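Local coordinates for tryptophan synthase alpha chain (Campylobacter jejuni, PDB 3THA), which probably catalyses the aldol cleavage of indoleglycerol phosphate to indole and glyceraldehyde 3-phosphate, as the alpha subunit of tryptophan synthase, at residues A18-G23 with E31-R36; E80-I85 with K89-M94; C118-P123 with D131-E136; V148-P153 with I174-T179; K192-R195 with P201-V204. One frame throughout, in Å; residues are numbered along the deposited sequence.

Contact 1: A18-G23 with E31-R36; sequences AYTVLG and EAFLQR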
# COMPACT_ATOMS: atom_id res chain seq x y z
N ALA B 18 -4.24 4.91 -16.89
CA ALA B 18 -3.43 3.79 -16.55
C ALA B 18 -2.37 4.18 -15.56
O ALA B 18 -1.93 5.33 -15.48
CB ALA B 18 -2.78 3.20 -17.84
N TYR B 19 -1.92 3.19 -14.83
CA TYR B 19 -0.86 3.40 -13.90
C TYR B 19 0.30 2.49 -14.28
O TYR B 19 0.08 1.34 -14.72
CB TYR B 19 -1.42 3.09 -12.49
CG TYR B 19 -0.40 2.91 -11.40
CD1 TYR B 19 -0.11 3.94 -10.53
CD2 TYR B 19 0.22 1.68 -11.20
CE1 TYR B 19 0.84 3.80 -9.53
CE2 TYR B 19 1.16 1.52 -10.19
CZ TYR B 19 1.47 2.59 -9.36
OH TYR B 19 2.40 2.47 -8.34
N THR B 20 1.52 2.99 -14.12
CA THR B 20 2.74 2.18 -14.25
C THR B 20 3.72 2.60 -13.16
O THR B 20 3.65 3.71 -12.62
CB THR B 20 3.47 2.31 -15.66
OG1 THR B 20 4.53 1.34 -15.78
CG2 THR B 20 4.09 3.69 -15.86
N VAL B 21 4.65 1.71 -12.87
CA VAL B 21 5.73 2.00 -11.96
C VAL B 21 6.97 2.37 -12.80
O VAL B 21 7.48 1.57 -13.56
CB VAL B 21 6.06 0.77 -11.07
CG1 VAL B 21 6.96 1.19 -9.89
CG2 VAL B 21 4.80 0.13 -10.54
N LEU B 22 7.43 3.60 -12.65
CA LEU B 22 8.61 4.07 -13.33
C LEU B 22 9.80 3.27 -12.87
O LEU B 22 9.95 3.04 -11.68
CB LEU B 22 8.79 5.54 -13.02
CG LEU B 22 7.77 6.38 -13.80
CD1 LEU B 22 8.02 7.83 -13.58
CD2 LEU B 22 7.85 6.09 -15.32
N GLY B 23 10.61 2.81 -13.81
CA GLY B 23 11.82 2.04 -13.48
C GLY B 23 11.63 0.52 -13.49
O GLY B 23 12.54 -0.21 -13.13
N GLU B 31 11.25 4.96 -20.06
CA GLU B 31 11.54 5.98 -21.09
C GLU B 31 10.96 5.65 -22.47
O GLU B 31 10.30 6.44 -23.09
CB GLU B 31 13.05 6.23 -21.20
CG GLU B 31 13.42 7.33 -22.25
CD GLU B 31 14.74 8.04 -21.97
OE1 GLU B 31 15.19 8.04 -20.80
OE2 GLU B 31 15.34 8.62 -22.90
N ALA B 32 11.19 4.45 -22.96
CA ALA B 32 10.70 4.13 -24.29
C ALA B 32 9.18 4.09 -24.27
O ALA B 32 8.54 4.51 -25.23
CB ALA B 32 11.31 2.85 -24.81
N PHE B 33 8.61 3.60 -23.17
CA PHE B 33 7.16 3.66 -22.96
C PHE B 33 6.63 5.09 -23.13
O PHE B 33 5.74 5.34 -23.93
CB PHE B 33 6.75 3.11 -21.57
CG PHE B 33 5.24 3.13 -21.31
CD1 PHE B 33 4.36 2.55 -22.21
CD2 PHE B 33 4.71 3.72 -20.19
CE1 PHE B 33 2.98 2.58 -22.00
CE2 PHE B 33 3.32 3.74 -19.97
CZ PHE B 33 2.47 3.18 -20.89
N LEU B 34 7.16 6.01 -22.33
CA LEU B 34 6.69 7.41 -22.31
C LEU B 34 6.76 8.04 -23.69
O LEU B 34 5.84 8.71 -24.13
CB LEU B 34 7.46 8.22 -21.27
CG LEU B 34 7.04 7.80 -19.83
CD1 LEU B 34 7.93 8.38 -18.71
CD2 LEU B 34 5.59 8.14 -19.57
N GLN B 35 7.85 7.79 -24.40
CA GLN B 35 7.98 8.35 -25.71
C GLN B 35 6.91 7.83 -26.65
O GLN B 35 6.64 8.46 -27.67
CB GLN B 35 9.38 8.04 -26.27
CG GLN B 35 10.52 8.63 -25.45
CD GLN B 35 10.72 10.14 -25.65
OE1 GLN B 35 9.76 10.93 -25.75
NE2 GLN B 35 11.98 10.55 -25.68
N ARG B 36 6.30 6.69 -26.33
CA ARG B 36 5.29 6.14 -27.23
C ARG B 36 3.87 6.42 -26.74
O ARG B 36 2.88 5.94 -27.29
CB ARG B 36 5.57 4.66 -27.51
CG ARG B 36 6.62 4.40 -28.62
CD ARG B 36 7.17 2.97 -28.62
NE ARG B 36 6.20 2.04 -29.19
CZ ARG B 36 6.46 0.77 -29.54
NH1 ARG B 36 7.67 0.25 -29.39
NH2 ARG B 36 5.49 0.04 -30.06
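T20 and L22 on the strand side meet F33 and L34 of the helix in two differently oriented pairs. In the first, T20 and F33 run past one another in opposite directions, and T20 CG2 stands 4.2 Å from F33 CE2, approaching the ring obliquely. Because OG1 of T20 is anti to the backbone N (chi1 -171°), CG2 sits between N and the carbonyl carbon, turned to the helix. In the second pair the two leucines cross at about a right angle, with L22 CD2 4.1 Å from L34 CD1. The nearest CA pair, L22 and E31, is 8.5 Å apart, a distance that side chains must span. All four touching residues are buried, and the link between the segments is entirely van der Waals. Y19, by contrast, points away and touches E46, a predicted catalytic residue. The pair of segments joins the first strand and helix of the TIM barrel, within the beta-alpha-beta unit 15-21, 27-35, 44-48. F33 packs onto L45 of strand 44-48, I246 of helix 239-248 and, edge-to-face, F234; L34 reaches L45 and L81, and L22 fits against L47 and V78.

Contact 2: E80-I85 with K89-M94; sequences ELLARI and KALVFM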
# COMPACT_ATOMS: atom_id res chain seq x y z
N GLU B 80 14.69 13.66 -13.91
CA GLU B 80 15.63 13.70 -15.05
C GLU B 80 15.02 13.10 -16.33
O GLU B 80 15.21 13.60 -17.41
CB GLU B 80 16.95 13.01 -14.73
CG GLU B 80 17.99 13.90 -14.08
CD GLU B 80 19.30 13.15 -13.81
OE1 GLU B 80 19.53 12.79 -12.63
OE2 GLU B 80 20.07 12.90 -14.79
N LEU B 81 14.27 12.02 -16.16
CA LEU B 81 13.56 11.35 -17.23
C LEU B 81 12.40 12.13 -17.83
O LEU B 81 12.25 12.18 -19.06
CB LEU B 81 13.02 10.03 -16.70
CG LEU B 81 12.02 9.28 -17.55
CD1 LEU B 81 12.70 8.82 -18.83
CD2 LEU B 81 11.55 8.13 -16.73
N LEU B 82 11.57 12.70 -16.97
CA LEU B 82 10.47 13.55 -17.41
C LEU B 82 10.89 14.72 -18.29
O LEU B 82 10.11 15.15 -19.11
CB LEU B 82 9.68 14.06 -16.22
CG LEU B 82 8.85 12.93 -15.64
CD1 LEU B 82 8.27 13.38 -14.32
CD2 LEU B 82 7.76 12.51 -16.65
N ALA B 83 12.13 15.17 -18.14
CA ALA B 83 12.61 16.33 -18.89
C ALA B 83 13.01 15.93 -20.29
O ALA B 83 13.02 16.77 -21.18
CB ALA B 83 13.78 16.96 -18.20
N ARG B 84 13.35 14.66 -20.49
CA ARG B 84 13.65 14.20 -21.84
C ARG B 84 12.47 13.62 -22.61
O ARG B 84 12.64 13.11 -23.70
CB ARG B 84 14.89 13.29 -21.91
CG ARG B 84 15.38 12.69 -20.64
CD ARG B 84 16.59 11.78 -20.91
NE ARG B 84 16.41 10.51 -20.23
CZ ARG B 84 16.74 10.30 -18.97
NH1 ARG B 84 16.50 9.11 -18.41
NH2 ARG B 84 17.31 11.26 -18.27
N ILE B 85 11.27 13.74 -22.06
CA ILE B 85 10.08 13.11 -22.62
C ILE B 85 9.19 14.13 -23.30
O ILE B 85 8.94 15.20 -22.74
CB ILE B 85 9.31 12.35 -21.47
CG1 ILE B 85 9.93 10.98 -21.28
CG2 ILE B 85 7.77 12.27 -21.70
CD1 ILE B 85 10.56 10.48 -22.48
N LYS B 89 -0.16 13.64 -23.72
CA LYS B 89 -1.07 13.08 -22.72
C LYS B 89 -0.83 13.64 -21.32
O LYS B 89 0.23 14.20 -21.04
CB LYS B 89 -0.97 11.57 -22.72
CG LYS B 89 -1.11 10.95 -24.11
CD LYS B 89 -2.53 10.96 -24.53
CE LYS B 89 -2.65 10.56 -25.98
NZ LYS B 89 -2.06 9.22 -26.17
N ALA B 90 -1.83 13.52 -20.46
CA ALA B 90 -1.72 14.02 -19.09
C ALA B 90 -0.87 13.10 -18.22
O ALA B 90 -1.10 11.87 -18.19
CB ALA B 90 -3.11 14.20 -18.46
N LEU B 91 0.07 13.71 -17.51
CA LEU B 91 0.92 13.03 -16.55
C LEU B 91 0.53 13.36 -15.10
O LEU B 91 0.44 14.53 -14.71
CB LEU B 91 2.38 13.37 -16.84
CG LEU B 91 2.85 12.99 -18.25
CD1 LEU B 91 4.29 13.42 -18.50
CD2 LEU B 91 2.67 11.46 -18.53
N VAL B 92 0.28 12.32 -14.31
CA VAL B 92 -0.18 12.44 -12.95
C VAL B 92 0.73 11.58 -12.03
O VAL B 92 0.88 10.37 -12.26
CB VAL B 92 -1.66 11.96 -12.82
CG1 VAL B 92 -2.07 11.79 -11.36
CG2 VAL B 92 -2.58 12.98 -13.46
N PHE B 93 1.35 12.20 -11.03
CA PHE B 93 2.05 11.43 -10.03
C PHE B 93 1.09 10.69 -9.12
O PHE B 93 0.06 11.21 -8.72
CB PHE B 93 2.94 12.31 -9.17
CG PHE B 93 4.29 12.54 -9.74
CD1 PHE B 93 4.99 11.51 -10.36
CD2 PHE B 93 4.88 13.79 -9.66
CE1 PHE B 93 6.25 11.71 -10.89
CE2 PHE B 93 6.15 14.02 -10.21
CZ PHE B 93 6.83 12.98 -10.81
N MSE B 94 1.44 9.46 -8.81
CA MSE B 94 0.83 8.77 -7.71
C MSE B 94 2.03 8.30 -6.90
O MSE B 94 2.75 7.43 -7.31
CB MSE B 94 -0.04 7.63 -8.21
CG MSE B 94 -0.56 6.70 -7.18
SE MSE B 94 -2.21 5.99 -7.95
CE MSE B 94 -2.58 4.60 -6.73
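Beside the packing of L82 on L91 and F93, K89 NZ is held by several carbonyl oxygens: it gives hydrogen bonds to those of L37 and I42, and weak ones to those of S40 and D38. The lysine thereby ties the entry to strand 90-94 to the loop between helix 27-35 and strand 44-48. The contact proper is apolar and centres on L82, whose two methyls divide the work. CD1 comes to 3.8 Å from F93 CZ, the far end of the phenyl ring, and the two side chains arrive from opposite directions, the methyl lying oblique to the ring. CD2 lies 4.0 Å from L91 CD1, where the leucines slide past each other in opposite senses. With CG anti to the carbonyl carbon (chi1 -73°), L82 extends from the helix to the strand across a CA-CA separation of 9.6 Å between L82 and L91. L91 points at the helix from its CB onward, whereas F93 reaches it only with the end of its ring. Helix 75-83 thus rests on strand 90-94. L82 also touches L47 of strand 44-48, F93 touches I117 and L120 of strand 117-121, and I85 turns to L34 and Q35 of helix 27-35.

Contact 3: C118-P123 with D131-E136; sequences CALIVP and DDLIKE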
# COMPACT_ATOMS: atom_id res chain seq x y z
N CYS B 118 0.38 17.37 -13.94
CA CYS B 118 -0.81 18.21 -13.78
C CYS B 118 -1.59 17.85 -12.53
O CYS B 118 -2.52 18.58 -12.18
CB CYS B 118 -1.71 18.09 -15.02
SG CYS B 118 -2.56 16.49 -15.09
N ALA B 119 -1.25 16.73 -11.87
CA ALA B 119 -1.97 16.29 -10.66
C ALA B 119 -1.21 15.27 -9.83
O ALA B 119 -0.41 14.50 -10.36
CB ALA B 119 -3.30 15.71 -11.03
N LEU B 120 -1.52 15.20 -8.53
CA LEU B 120 -0.93 14.22 -7.65
C LEU B 120 -2.03 13.44 -7.02
O LEU B 120 -3.03 14.01 -6.63
CB LEU B 120 -0.19 14.90 -6.51
CG LEU B 120 0.74 16.09 -6.80
CD1 LEU B 120 1.18 16.71 -5.48
CD2 LEU B 120 1.96 15.64 -7.58
N ILE B 121 -1.84 12.13 -6.91
CA ILE B 121 -2.66 11.29 -6.09
C ILE B 121 -1.74 10.76 -4.97
O ILE B 121 -0.71 10.14 -5.26
CB ILE B 121 -3.12 10.08 -6.89
CG1 ILE B 121 -3.77 10.51 -8.21
CG2 ILE B 121 -4.06 9.17 -6.05
CD1 ILE B 121 -4.12 9.35 -9.12
N VAL B 122 -2.09 10.98 -3.71
CA VAL B 122 -1.25 10.52 -2.60
C VAL B 122 -2.04 9.52 -1.78
O VAL B 122 -2.94 9.91 -1.00
CB VAL B 122 -0.74 11.69 -1.71
CG1 VAL B 122 0.33 11.17 -0.77
CG2 VAL B 122 -0.15 12.88 -2.59
N PRO B 123 -1.77 8.22 -1.99
CA PRO B 123 -2.45 7.19 -1.28
C PRO B 123 -2.16 7.36 0.18
O PRO B 123 -1.00 7.64 0.57
CB PRO B 123 -1.75 5.88 -1.77
CG PRO B 123 -1.24 6.25 -3.10
CD PRO B 123 -0.80 7.66 -2.97
N ASP B 131 -3.32 19.47 4.52
CA ASP B 131 -3.41 20.94 4.49
C ASP B 131 -2.22 21.60 3.83
O ASP B 131 -2.39 22.45 2.98
CB ASP B 131 -3.71 21.55 5.90
CG ASP B 131 -5.05 21.02 6.49
OD1 ASP B 131 -5.74 20.20 5.81
OD2 ASP B 131 -5.40 21.38 7.65
N ASP B 132 -1.02 21.17 4.22
CA ASP B 132 0.20 21.79 3.74
C ASP B 132 0.50 21.46 2.29
O ASP B 132 1.02 22.32 1.57
CB ASP B 132 1.38 21.40 4.61
CG ASP B 132 1.36 22.08 5.94
OD1 ASP B 132 1.28 23.34 5.95
OD2 ASP B 132 1.40 21.38 6.97
N LEU B 133 0.18 20.23 1.86
CA LEU B 133 0.36 19.85 0.46
C LEU B 133 -0.63 20.61 -0.40
O LEU B 133 -0.28 21.08 -1.50
CB LEU B 133 0.17 18.35 0.27
CG LEU B 133 0.35 17.78 -1.15
CD1 LEU B 133 1.71 18.13 -1.73
CD2 LEU B 133 0.16 16.27 -1.15
N ILE B 134 -1.87 20.72 0.09
CA ILE B 134 -2.92 21.42 -0.64
C ILE B 134 -2.49 22.86 -0.89
O ILE B 134 -2.72 23.41 -1.97
CB ILE B 134 -4.22 21.41 0.16
CG1 ILE B 134 -4.87 20.03 0.09
CG2 ILE B 134 -5.18 22.54 -0.29
CD1 ILE B 134 -6.16 19.89 0.98
N LYS B 135 -1.83 23.44 0.11
CA LYS B 135 -1.43 24.82 0.02
C LYS B 135 -0.47 24.97 -1.14
O LYS B 135 -0.67 25.82 -2.01
CB LYS B 135 -0.83 25.30 1.33
CG LYS B 135 -1.51 26.54 1.88
CD LYS B 135 -2.93 26.27 2.41
CE LYS B 135 -3.64 27.58 2.85
NZ LYS B 135 -5.10 27.36 3.13
N GLU B 136 0.54 24.11 -1.20
CA GLU B 136 1.45 24.15 -2.33
C GLU B 136 0.77 23.80 -3.64
O GLU B 136 1.08 24.40 -4.63
CB GLU B 136 2.66 23.28 -2.10
CG GLU B 136 3.40 23.63 -0.85
CD GLU B 136 3.85 25.06 -0.85
OE1 GLU B 136 4.32 25.53 -1.90
OE2 GLU B 136 3.74 25.72 0.20
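L120, V122 and L133, the residues that meet here, carry no flat group, so the pairing has no ring faces or edges of its own; the aromatic neighbours, F93 of strand 90-94 and F108 of helix 105-114, touch L120 from outside the pair of segments. The interface is methyl against methyl, and L133 supplies one side of it alone. Its CG is anti to the backbone N (chi1 -179°), which carries the forked end away from helix 131-140 and in toward the strand. One prong, CD1, lies 4.0 Å from L120 CD1, and these leucine side chains cross obliquely. The other prong, CD2, comes to 3.7 Å from V122 CG2 in a tip-to-tip approach. L133 therefore spans two outward-facing positions of the strand and its exit. The nearest CA atoms, of V122 and L133, are 10.0 Å apart, so the side chains alone make the contact. The unit is the beta-alpha step from strand 117-121 to helix 131-140, completed by strand 143-148, whose L144 touches both V122 and L133. V109 of helix 105-114 and L125 also lie against L133. With about 98 Å² buried in total and no polar pair between the segments, the chemistry implies attachment by dispersion and exclusion of water, its specificity resting on shape rather than on bond direction.

Contact 4: V148-P153 with I174-T179; sequences VSVTTP and IGITGT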
# COMPACT_ATOMS: atom_id res chain seq x y z
N VAL B 148 -12.91 9.01 -3.26
CA VAL B 148 -14.13 8.65 -2.55
C VAL B 148 -14.45 7.18 -2.82
O VAL B 148 -14.00 6.66 -3.83
CB VAL B 148 -15.34 9.58 -2.87
CG1 VAL B 148 -14.88 11.00 -3.14
CG2 VAL B 148 -16.16 9.07 -4.03
N SER B 149 -15.19 6.53 -1.92
CA SER B 149 -15.67 5.17 -2.11
C SER B 149 -17.15 5.15 -2.23
O SER B 149 -17.85 6.15 -2.01
CB SER B 149 -15.35 4.34 -0.90
OG SER B 149 -14.01 4.58 -0.51
N VAL B 150 -17.65 3.96 -2.52
CA VAL B 150 -19.07 3.73 -2.60
C VAL B 150 -19.71 3.93 -1.21
O VAL B 150 -20.90 4.23 -1.10
CB VAL B 150 -19.34 2.32 -3.22
CG1 VAL B 150 -20.73 1.80 -2.88
CG2 VAL B 150 -19.18 2.37 -4.73
N THR B 151 -18.90 3.80 -0.17
CA THR B 151 -19.41 3.82 1.21
C THR B 151 -19.19 5.14 1.93
O THR B 151 -19.67 5.30 3.04
CB THR B 151 -18.65 2.80 2.07
OG1 THR B 151 -17.25 3.04 1.90
CG2 THR B 151 -18.98 1.36 1.68
N THR B 152 -18.40 6.04 1.35
CA THR B 152 -18.13 7.32 1.98
C THR B 152 -19.45 8.00 2.14
O THR B 152 -20.19 8.07 1.17
CB THR B 152 -17.23 8.21 1.14
OG1 THR B 152 -15.99 7.55 0.90
CG2 THR B 152 -16.93 9.50 1.87
N PRO B 153 -19.78 8.46 3.37
CA PRO B 153 -21.04 9.14 3.70
C PRO B 153 -21.40 10.26 2.75
O PRO B 153 -20.52 11.01 2.30
CB PRO B 153 -20.78 9.70 5.10
CG PRO B 153 -19.88 8.69 5.73
CD PRO B 153 -18.98 8.19 4.59
N ILE B 174 -15.62 -4.25 -3.77
CA ILE B 174 -15.75 -5.64 -4.18
C ILE B 174 -16.62 -6.37 -3.19
O ILE B 174 -17.08 -7.47 -3.48
CB ILE B 174 -14.38 -6.36 -4.32
CG1 ILE B 174 -13.43 -5.94 -3.18
CG2 ILE B 174 -13.77 -6.06 -5.66
CD1 ILE B 174 -13.69 -6.58 -1.79
N GLY B 175 -16.85 -5.76 -2.03
CA GLY B 175 -17.37 -6.51 -0.89
C GLY B 175 -18.54 -5.98 -0.10
O GLY B 175 -18.81 -6.45 1.02
N ILE B 176 -19.26 -5.00 -0.65
CA ILE B 176 -20.49 -4.54 -0.00
C ILE B 176 -21.54 -5.65 -0.19
O ILE B 176 -22.40 -5.85 0.66
CB ILE B 176 -20.95 -3.13 -0.47
CG1 ILE B 176 -19.77 -2.16 -0.51
CG2 ILE B 176 -22.02 -2.55 0.48
CD1 ILE B 176 -20.08 -0.85 -1.16
N THR B 177 -21.42 -6.38 -1.30
CA THR B 177 -22.05 -7.69 -1.42
C THR B 177 -21.08 -8.78 -1.91
O THR B 177 -21.25 -9.96 -1.60
CB THR B 177 -23.35 -7.68 -2.27
OG1 THR B 177 -23.39 -6.50 -3.08
CG2 THR B 177 -24.55 -7.69 -1.37
N GLY B 178 -20.06 -8.37 -2.66
CA GLY B 178 -19.19 -9.35 -3.30
C GLY B 178 -19.80 -9.98 -4.56
O GLY B 178 -19.06 -10.50 -5.41
N THR B 179 -21.14 -9.94 -4.66
CA THR B 179 -21.91 -10.38 -5.85
C THR B 179 -22.03 -9.26 -6.93
O THR B 179 -22.46 -8.14 -6.62
CB THR B 179 -23.31 -10.92 -5.44
OG1 THR B 179 -23.93 -10.01 -4.52
CG2 THR B 179 -23.21 -12.32 -4.79
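V150 and T151 present their side chains to I176, and the loop that carries them can be followed from the end of strand 143-148. V148 still belongs to the barrel, packed on I168 and L170 of the next strand. S149 begins the turn: its backbone N bonds to T152 OG1 at 3.1 Å with an N-H...O angle of 167°, nearly straight, and its carbonyl accepts a weak bond from T152 N. These links fold the loop back on itself, so that V150 and T151 stand at its outer bend. V150 CB lies 3.9 Å from I176 CD1; V150 CG1 is modelled at 3.2 Å from the same atom, short for two methyls, and that exact value is doubtful. T151 follows with CG2 3.8 Å from I176 CD1. At chi1 52° CG2 lies anti to the carbonyl carbon, and this is the branch that meets I176. T152 gives its carbonyl to K190 NZ. On the other side I176 stretches out with chi2 at 170°, so one CD1 meets both residues, and its backbone N bonds to E183 OE2. These are the loops after the fifth and sixth strands, on the end of the TIM barrel where active sites of this fold lie. V150 also rests on I186 and L187, while T151 and I176 touch D70 of the second subunit. A single methyl meeting two side chains at the surface, without polar bonds between the loops, implies a light attachment, consistent with the mobility of the sixth loop in relatives.

Contact 5: K192-R195 with P201-V204; sequences KEIR and PIFV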
# COMPACT_ATOMS: atom_id res chain seq x y z
N LYS B 192 -24.02 9.40 -9.64
CA LYS B 192 -25.13 10.34 -9.56
C LYS B 192 -25.00 11.27 -8.34
O LYS B 192 -25.14 12.50 -8.45
CB LYS B 192 -26.44 9.55 -9.49
CG LYS B 192 -27.72 10.41 -9.79
CD LYS B 192 -29.00 9.61 -9.78
CE LYS B 192 -29.96 10.22 -10.81
NZ LYS B 192 -31.42 10.03 -10.50
N GLU B 193 -24.72 10.69 -7.18
CA GLU B 193 -24.60 11.43 -5.94
C GLU B 193 -23.48 12.46 -6.03
O GLU B 193 -23.68 13.63 -5.70
CB GLU B 193 -24.38 10.44 -4.78
CG GLU B 193 -24.13 11.10 -3.43
CD GLU B 193 -23.98 10.11 -2.30
OE1 GLU B 193 -22.90 10.07 -1.70
OE2 GLU B 193 -24.93 9.38 -1.99
N ILE B 194 -22.31 12.04 -6.50
CA ILE B 194 -21.18 12.93 -6.65
C ILE B 194 -21.56 14.01 -7.64
O ILE B 194 -21.32 15.20 -7.39
CB ILE B 194 -19.95 12.21 -7.15
CG1 ILE B 194 -19.63 11.03 -6.24
CG2 ILE B 194 -18.76 13.16 -7.23
CD1 ILE B 194 -18.71 10.00 -6.84
N ARG B 195 -22.16 13.61 -8.76
CA ARG B 195 -22.58 14.58 -9.77
C ARG B 195 -23.37 15.71 -9.15
O ARG B 195 -23.16 16.87 -9.52
CB ARG B 195 -23.34 13.93 -10.92
CG ARG B 195 -22.52 13.86 -12.18
CD ARG B 195 -22.84 12.67 -13.05
NE ARG B 195 -21.69 12.35 -13.90
CZ ARG B 195 -21.58 11.28 -14.70
NH1 ARG B 195 -22.57 10.38 -14.79
NH2 ARG B 195 -20.46 11.12 -15.41
N PRO B 201 -14.88 15.66 -13.76
CA PRO B 201 -14.95 14.29 -14.23
C PRO B 201 -14.77 13.23 -13.12
O PRO B 201 -14.06 13.44 -12.12
CB PRO B 201 -13.85 14.21 -15.28
CG PRO B 201 -13.00 15.43 -15.07
CD PRO B 201 -13.91 16.46 -14.53
N ILE B 202 -15.48 12.12 -13.28
CA ILE B 202 -15.42 11.00 -12.34
C ILE B 202 -14.83 9.79 -13.07
O ILE B 202 -15.29 9.42 -14.15
CB ILE B 202 -16.85 10.70 -11.75
CG1 ILE B 202 -17.43 12.02 -11.19
CG2 ILE B 202 -16.78 9.62 -10.63
CD1 ILE B 202 -18.92 12.04 -10.99
N PHE B 203 -13.75 9.26 -12.51
CA PHE B 203 -13.01 8.11 -13.03
C PHE B 203 -13.01 7.00 -11.98
O PHE B 203 -12.68 7.25 -10.83
CB PHE B 203 -11.54 8.46 -13.33
CG PHE B 203 -11.32 9.62 -14.29
CD1 PHE B 203 -12.28 10.01 -15.20
CD2 PHE B 203 -10.11 10.29 -14.30
CE1 PHE B 203 -12.05 11.09 -16.06
CE2 PHE B 203 -9.87 11.37 -15.17
CZ PHE B 203 -10.84 11.78 -16.04
N VAL B 204 -13.37 5.79 -12.40
CA VAL B 204 -13.42 4.65 -11.50
C VAL B 204 -12.22 3.72 -11.65
O VAL B 204 -11.93 3.25 -12.75
CB VAL B 204 -14.66 3.80 -11.71
CG1 VAL B 204 -14.78 2.81 -10.57
CG2 VAL B 204 -15.91 4.66 -11.77
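I194 and I202 form the tight part of this contact, and R195 forms its open side. The end of I202 is the common element: its CD1 lies 3.9 Å from I194 CG2 and 4.0 Å from I194 CB, nestling against the branched base of the helix isoleucine. The two side chains pass at a slant. I202 reaches there because CG1 is anti to the carbonyl carbon (chi1 -52°) and the chain continues extended, while I194 directs CG2 at it by setting that methyl anti to its backbone N. The CA atoms of I194 and I202 are 8.3 Å apart, and the total of 155 Å² makes this the largest interface of the five. On the solvent side the exposed R195 also passes at a slant, its NE 4.0 Å from the same I202 CD1, with the methyl oblique to the guanidinium plane. That approach is packing rather than a polar bond; the charge is met by D222, which takes R195 NH2 in a salt bridge through OD1. The other oxygen of D222, OD2, accepts a hydrogen bond from I202 N, so one carboxylate joins the end of the helix to the start of the strand and probably helps hold the arginine beside the isoleucine. The two segments belong to the unit of strand 168-171, helix 180-195 and strand 202-205. I194 further packs on I168 and on V157 of helix 154-161, I202 on L170, and F203 touches A15 and V17 of strand 15-21, two places along in the closed sheet, with strand 223-226 between.

From the N terminus the five contacts follow one another in series, none nested in or crossing another. Contact 1 closes the turn from strand 15-21 into helix 27-35. Contact 2 closes the short return from helix 75-83 to strand 90-94, and the two are joined by a salt bridge, E31 OE1 to R84 NE at 2.8 Å. Contact 3 joins strand 117-121 to its helix and borders contact 2 within the sheet. Contact 4 spans 20 residues between two loops and touches contact 5, which closes the return from helix 180-195, through V148 and I194. Contacts 1 and 2 lie across the chain's centre from 4 and 5.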